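Local structure of sortase SrtE1 (Streptomyces coelicolor, 5CUW) at residues Phe151-Thr161 against Met173-Glu182. The protein is a class E sortase that cleaves sorting signals, preferring Leu-Ala-x-Thr-Gly, and attaches the surface proteins bearing them to the cell wall. Residues are numbered along the deposited sequence; the frame is centred on the assembly and turned at random. Where two conformers were deposited one is given.
Sequences FKGPGRYITLT and MIVWGKMVEE
Arg-156 reaches over Met-179 to Glu-182. CB of Arg-156 packs on CB of Met-179, 3.9 Å away; CD and NE then pass the thioether, with NE also near the CE methyl. The bend at chi3 (84°) turns the guanidinium so that SD of Met-179 sits over the centre of one face, 3.5 Å from CZ of Arg-156. At its tip the group forms a salt bridge: NH1 of Arg-156 donates to OE1 of Glu-182 at 2.9 Å, and NH2 adds a weak bond to the same oxygen. OE1 lies near the guanidinium plane, but NH1 comes to it from the anti side and well out of the carboxylate plane, the guanidinium and carboxylate planes being 76° apart. Lys-85 also pairs with OE1, while Pro-82 O takes a bond from NH2.

From here the strands run antiparallel as the hairpin 156-164/171-184 of the sortase beta-barrel, with paired backbone bonds at Ile-158/Gly-177 and Leu-160/Val-175. Just beyond the paired residues the same strands carry the presumed catalytic Cys-163 and Arg-172, respectively.

On the face bearing Tyr-157, Thr-159 and Thr-161, the loop folds back over the sheet. CE1 of Phe-151 meets CG of Lys-178 at 3.6 Å, and the Phe-151 ring turns an edge toward the face of the five-membered ring of Trp-176 in an offset edge-to-face pair, planes at 73°. CD2 of Phe-151 lies over the centre of one face of the Tyr-157 ring, whose OH bonds Gly-153 O and ties down the loop. Further along, OG1 of Thr-159 stands at the indole edge, 3.2 Å from CD1 of Trp-176, and is hydrogen-bonded to Asn-88; the indole NE1 bonds Val-141 O. The methyls CG2 of Thr-159 and CG2 of Ile-174 press tightly together at 3.4 Å. CD1 of Ile-174 reaches CG2 of Thr-161, whose hydroxyl is hydrogen-bonded to Tyr-72, the inferred substrate-recognition residue.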
ATOM      1  N   PHE A 151      11.861  -3.048 -10.510  1.00 25.32           N
ATOM      2  CA  PHE A 151      12.887  -2.952  -9.472  1.00 21.35           C
ATOM      3  C   PHE A 151      13.932  -4.045  -9.713  1.00 30.90           C
ATOM      4  O   PHE A 151      13.581  -5.193  -9.974  1.00 30.88           O
ATOM      5  CB  PHE A 151      12.278  -3.084  -8.065  1.00 23.11           C
ATOM      6  CG  PHE A 151      11.277  -2.008  -7.723  1.00 28.24           C
ATOM      7  CD1 PHE A 151      11.409  -0.730  -8.232  1.00 34.94           C
ATOM      8  CD2 PHE A 151      10.203  -2.285  -6.890  1.00 27.74           C
ATOM      9  CE1 PHE A 151      10.481   0.255  -7.926  1.00 37.50           C
ATOM     10  CE2 PHE A 151       9.275  -1.312  -6.586  1.00 22.33           C
ATOM     11  CZ  PHE A 151       9.415  -0.038  -7.094  1.00 35.48           C
ATOM     12  N   LYS A 152      15.210  -3.689  -9.629  1.00 26.34           N
ATOM     13  CA  LYS A 152      16.275  -4.585 -10.077  1.00 25.22           C
ATOM     14  C   LYS A 152      16.807  -5.515  -8.989  1.00 39.60           C
ATOM     15  O   LYS A 152      17.357  -6.571  -9.291  1.00 53.29           O
ATOM     16  CB  LYS A 152      17.435  -3.769 -10.654  1.00 37.92           C
ATOM     17  CG  LYS A 152      17.090  -3.039 -11.952  1.00 41.24           C
ATOM     18  CD  LYS A 152      18.165  -2.026 -12.320  1.00 45.95           C
ATOM     19  N   GLY A 153      16.659  -5.125  -7.731  1.00 32.89           N
ATOM     20  CA  GLY A 153      17.199  -5.919  -6.642  1.00 29.49           C
ATOM     21  C   GLY A 153      16.517  -5.606  -5.335  1.00 29.60           C
ATOM     22  O   GLY A 153      15.467  -4.951  -5.321  1.00 24.39           O
ATOM     23  N   PRO A 154      17.098  -6.076  -4.218  1.00 24.44           N
ATOM     24  CA  PRO A 154      16.487  -5.792  -2.919  1.00 22.85           C
ATOM     25  C   PRO A 154      16.443  -4.293  -2.580  1.00 26.52           C
ATOM     26  O   PRO A 154      17.406  -3.550  -2.789  1.00 25.46           O
ATOM     27  CB  PRO A 154      17.383  -6.552  -1.924  1.00 26.93           C
ATOM     28  CG  PRO A 154      18.619  -6.904  -2.675  1.00 33.02           C
ATOM     29  CD  PRO A 154      18.241  -7.001  -4.118  1.00 31.37           C
ATOM     30  N   GLY A 155      15.306  -3.859  -2.069  1.00 26.86           N
ATOM     31  CA  GLY A 155      15.176  -2.518  -1.528  1.00 29.56           C
ATOM     32  C   GLY A 155      14.028  -2.484  -0.543  1.00 30.85           C
ATOM     33  O   GLY A 155      13.556  -3.535  -0.108  1.00 25.89           O
ATOM     34  N   ARG A 156      13.585  -1.282  -0.184  1.00 25.86           N
ATOM     35  CA  ARG A 156      12.449  -1.118   0.718  1.00 22.14           C
ATOM     36  C   ARG A 156      11.265  -0.557  -0.054  1.00 23.38           C
ATOM     37  O   ARG A 156      11.239   0.623  -0.400  1.00 21.38           O
ATOM     38  CB  ARG A 156      12.814  -0.205   1.889  1.00 20.49           C
ATOM     39  CG  ARG A 156      13.995  -0.739   2.709  1.00 21.76           C
ATOM     40  CD  ARG A 156      14.444   0.270   3.763  1.00 22.37           C
ATOM     41  NE  ARG A 156      13.659   0.193   4.991  1.00 21.91           N
ATOM     42  CZ  ARG A 156      13.925   0.909   6.072  1.00 25.36           C
ATOM     43  NH1 ARG A 156      14.934   1.764   6.056  1.00 27.33           N
ATOM     44  NH2 ARG A 156      13.186   0.778   7.164  1.00 29.10           N
ATOM     45  N   TYR A 157      10.290  -1.411  -0.324  1.00 22.07           N
ATOM     46  CA  TYR A 157       9.193  -1.054  -1.208  1.00 20.66           C
ATOM     47  C   TYR A 157       7.812  -1.106  -0.568  1.00 28.69           C
ATOM     48  O   TYR A 157       7.596  -1.669   0.515  1.00 21.53           O
ATOM     49  CB  TYR A 157       9.208  -1.980  -2.433  1.00 16.45           C
ATOM     50  CG  TYR A 157      10.566  -2.134  -3.101  1.00 19.11           C
ATOM     51  CD1 TYR A 157      11.203  -1.054  -3.698  1.00 22.08           C
ATOM     52  CD2 TYR A 157      11.195  -3.374  -3.154  1.00 22.13           C
ATOM     53  CE1 TYR A 157      12.421  -1.202  -4.338  1.00 23.23           C
ATOM     54  CE2 TYR A 157      12.424  -3.531  -3.775  1.00 24.06           C
ATOM     55  CZ  TYR A 157      13.031  -2.449  -4.358  1.00 27.81           C
ATOM     56  OH  TYR A 157      14.247  -2.619  -4.972  1.00 25.45           O
ATOM     57  N   ILE A 158       6.868  -0.501  -1.268  1.00 22.03           N
ATOM     58  CA  ILE A 158       5.476  -0.583  -0.898  1.00 15.57           C
ATOM     59  C   ILE A 158       4.676  -0.949  -2.139  1.00 21.18           C
ATOM     60  O   ILE A 158       5.015  -0.539  -3.274  1.00 19.10           O
ATOM     61  CB  ILE A 158       4.969   0.753  -0.245  1.00 20.45           C
ATOM     62  CG1 ILE A 158       3.566   0.562   0.343  1.00 23.91           C
ATOM     63  CG2 ILE A 158       5.049   1.916  -1.256  1.00 21.38           C
ATOM     64  CD1 ILE A 158       3.104   1.648   1.316  1.00 23.41           C
ATOM     65  N   THR A 159       3.646  -1.764  -1.936  1.00 19.01           N
ATOM     66  CA  THR A 159       2.766  -2.169  -3.025  1.00 22.02           C
ATOM     67  C   THR A 159       1.323  -1.869  -2.641  1.00 25.13           C
ATOM     68  O   THR A 159       0.861  -2.296  -1.588  1.00 21.79           O
ATOM     69  CB  THR A 159       2.897  -3.673  -3.347  1.00 20.98           C
ATOM     70  OG1 THR A 159       4.278  -3.997  -3.528  1.00 20.05           O
ATOM     71  CG2 THR A 159       2.112  -4.024  -4.619  1.00 18.83           C
ATOM     72  N   LEU A 160       0.618  -1.142  -3.493  1.00 18.91           N
ATOM     73  CA  LEU A 160      -0.810  -0.885  -3.281  1.00 18.36           C
ATOM     74  C   LEU A 160      -1.623  -1.650  -4.323  1.00 26.11           C
ATOM     75  O   LEU A 160      -1.355  -1.532  -5.521  1.00 26.92           O
ATOM     76  CB  LEU A 160      -1.126   0.609  -3.375  1.00 22.49           C
ATOM     77  CG  LEU A 160      -0.251   1.633  -2.650  1.00 24.46           C
ATOM     78  CD1 LEU A 160      -0.787   3.053  -2.936  1.00 28.30           C
ATOM     79  CD2 LEU A 160      -0.159   1.366  -1.141  1.00 23.08           C
ATOM     80  N   THR A 161      -2.612  -2.429  -3.878  1.00 21.30           N
ATOM     81  CA  THR A 161      -3.437  -3.211  -4.810  1.00 21.77           C
ATOM     82  C   THR A 161      -4.915  -2.862  -4.665  1.00 19.12           C
ATOM     83  O   THR A 161      -5.404  -2.681  -3.553  1.00 23.08           O
ATOM     84  CB  THR A 161      -3.245  -4.742  -4.596  1.00 22.96           C
ATOM     85  OG1 THR A 161      -3.948  -5.175  -3.416  1.00 25.23           O
ATOM     86  CG2 THR A 161      -1.775  -5.074  -4.439  1.00 17.97           C
ATOM     87  N   MET A 173      -5.350  -3.510 -10.098  1.00 27.16           N
ATOM     88  CA  MET A 173      -4.433  -2.422 -10.429  0.83 19.86           C
ATOM     89  C   MET A 173      -3.387  -2.323  -9.331  1.00 20.96           C
ATOM     90  O   MET A 173      -3.732  -2.316  -8.146  1.00 23.90           O
ATOM     91  CB  MET A 173      -5.200  -1.095 -10.572  0.83 20.91           C
ATOM     92  CG  MET A 173      -4.327   0.146 -10.455  0.83 22.38           C
ATOM     93  SD  MET A 173      -5.236   1.654 -10.893  0.83 42.02           S
ATOM     94  CE  MET A 173      -6.546   1.645  -9.672  0.83 29.23           C
ATOM     95  N   ILE A 174      -2.121  -2.242  -9.713  1.00 22.16           N
ATOM     96  CA  ILE A 174      -1.016  -2.244  -8.754  1.00 21.24           C
ATOM     97  C   ILE A 174      -0.167  -0.971  -8.870  1.00 22.50           C
ATOM     98  O   ILE A 174       0.243  -0.590  -9.963  1.00 20.47           O
ATOM     99  CB  ILE A 174      -0.100  -3.467  -8.973  1.00 25.61           C
ATOM    100  CG1 ILE A 174      -0.927  -4.721  -9.277  1.00 24.88           C
ATOM    101  CG2 ILE A 174       0.845  -3.666  -7.796  1.00 23.68           C
ATOM    102  CD1 ILE A 174      -1.847  -5.147  -8.170  1.00 27.54           C
ATOM    103  N   VAL A 175       0.101  -0.324  -7.746  1.00 24.14           N
ATOM    104  CA  VAL A 175       1.005   0.823  -7.718  1.00 21.52           C
ATOM    105  C   VAL A 175       2.160   0.531  -6.744  1.00 24.47           C
ATOM    106  O   VAL A 175       1.911   0.085  -5.631  1.00 22.25           O
ATOM    107  CB  VAL A 175       0.252   2.097  -7.304  1.00 22.06           C
ATOM    108  CG1 VAL A 175       1.207   3.249  -7.074  1.00 22.68           C
ATOM    109  CG2 VAL A 175      -0.797   2.441  -8.345  1.00 21.82           C
ATOM    110  N   TRP A 176       3.407   0.746  -7.179  1.00 22.95           N
ATOM    111  CA  TRP A 176       4.601   0.526  -6.339  1.00 21.14           C
ATOM    112  C   TRP A 176       5.349   1.822  -6.012  1.00 19.45           C
ATOM    113  O   TRP A 176       5.430   2.737  -6.843  1.00 18.76           O
ATOM    114  CB  TRP A 176       5.605  -0.420  -7.023  1.00 19.68           C
ATOM    115  CG  TRP A 176       5.140  -1.834  -7.291  1.00 17.46           C
ATOM    116  CD1 TRP A 176       5.084  -2.871  -6.379  1.00 24.16           C
ATOM    117  CD2 TRP A 176       4.746  -2.395  -8.554  1.00 21.52           C
ATOM    118  NE1 TRP A 176       4.645  -4.016  -7.000  1.00 26.24           N
ATOM    119  CE2 TRP A 176       4.432  -3.756  -8.329  1.00 21.61           C
ATOM    120  CE3 TRP A 176       4.614  -1.878  -9.848  1.00 20.97           C
ATOM    121  CZ2 TRP A 176       3.998  -4.601  -9.348  1.00 24.84           C
ATOM    122  CZ3 TRP A 176       4.179  -2.719 -10.860  1.00 25.65           C
ATOM    123  CH2 TRP A 176       3.878  -4.067 -10.604  1.00 25.90           C
ATOM    124  N   GLY A 177       5.930   1.870  -4.816  1.00 18.04           N
ATOM    125  CA  GLY A 177       6.766   2.979  -4.394  1.00 22.29           C
ATOM    126  C   GLY A 177       8.056   2.500  -3.744  1.00 24.32           C
ATOM    127  O   GLY A 177       8.200   1.312  -3.440  1.00 19.65           O
ATOM    128  N   LYS A 178       8.988   3.429  -3.535  1.00 29.93           N
ATOM    129  CA  LYS A 178      10.291   3.138  -2.918  1.00 27.99           C
ATOM    130  C   LYS A 178      10.539   4.068  -1.753  1.00 29.11           C
ATOM    131  O   LYS A 178      10.305   5.267  -1.871  1.00 22.08           O
ATOM    132  CB  LYS A 178      11.430   3.313  -3.924  1.00 28.25           C
ATOM    133  CG  LYS A 178      11.343   2.452  -5.150  1.00 43.52           C
ATOM    134  CD  LYS A 178      12.540   2.710  -6.052  1.00 58.08           C
ATOM    135  CE  LYS A 178      12.691   4.190  -6.360  1.00 68.48           C
ATOM    136  NZ  LYS A 178      13.857   4.461  -7.247  1.00 75.26           N
ATOM    137  N   MET A 179      11.084   3.554  -0.658  1.00 21.18           N
ATOM    138  CA  MET A 179      11.272   4.382   0.534  1.00 20.81           C
ATOM    139  C   MET A 179      12.345   5.443   0.333  1.00 21.75           C
ATOM    140  O   MET A 179      13.407   5.164  -0.218  1.00 25.30           O
ATOM    141  CB  MET A 179      11.633   3.508   1.739  1.00 18.92           C
ATOM    142  CG  MET A 179      11.420   4.236   3.073  1.00 26.36           C
ATOM    143  SD  MET A 179      11.859   3.218   4.492  1.00 27.47           S
ATOM    144  CE  MET A 179      10.515   2.021   4.478  1.00 25.14           C
ATOM    145  N   VAL A 180      12.075   6.663   0.789  1.00 27.18           N
ATOM    146  CA  VAL A 180      13.057   7.732   0.673  1.00 26.75           C
ATOM    147  C   VAL A 180      13.439   8.328   2.030  1.00 29.56           C
ATOM    148  O   VAL A 180      14.480   8.972   2.138  1.00 31.64           O
ATOM    149  CB  VAL A 180      12.560   8.857  -0.266  1.00 27.81           C
ATOM    150  CG1 VAL A 180      12.360   8.299  -1.668  1.00 29.57           C
ATOM    151  CG2 VAL A 180      11.269   9.450   0.249  1.00 28.75           C
ATOM    152  N   GLU A 181      12.616   8.108   3.057  1.00 26.20           N
ATOM    153  CA  GLU A 181      12.903   8.625   4.397  1.00 30.62           C
ATOM    154  C   GLU A 181      12.311   7.725   5.485  1.00 25.13           C
ATOM    155  O   GLU A 181      11.175   7.274   5.386  1.00 27.25           O
ATOM    156  CB  GLU A 181      12.368  10.062   4.574  1.00 26.81           C
ATOM    157  CG  GLU A 181      12.833  10.705   5.888  1.00 33.02           C
ATOM    158  CD  GLU A 181      12.248  12.099   6.172  1.00 40.37           C
ATOM    159  OE1 GLU A 181      11.381  12.583   5.407  1.00 36.33           O
ATOM    160  OE2 GLU A 181      12.666  12.709   7.187  1.00 41.50           O
ATOM    161  N   GLU A 182      13.111   7.439   6.502  1.00 30.49           N
ATOM    162  CA  GLU A 182      12.623   6.786   7.710  1.00 26.77           C
ATOM    163  C   GLU A 182      12.828   7.796   8.822  1.00 28.48           C
ATOM    164  O   GLU A 182      13.964   8.109   9.180  1.00 32.05           O
ATOM    165  CB  GLU A 182      13.367   5.470   7.983  1.00 32.81           C
ATOM    166  CG  GLU A 182      12.940   4.760   9.261  1.00 43.47           C
ATOM    167  CD  GLU A 182      13.698   3.455   9.500  1.00 45.72           C
ATOM    168  OE1 GLU A 182      14.547   3.095   8.659  1.00 48.05           O
ATOM    169  OE2 GLU A 182      13.449   2.795  10.532  1.00 49.43           O
TER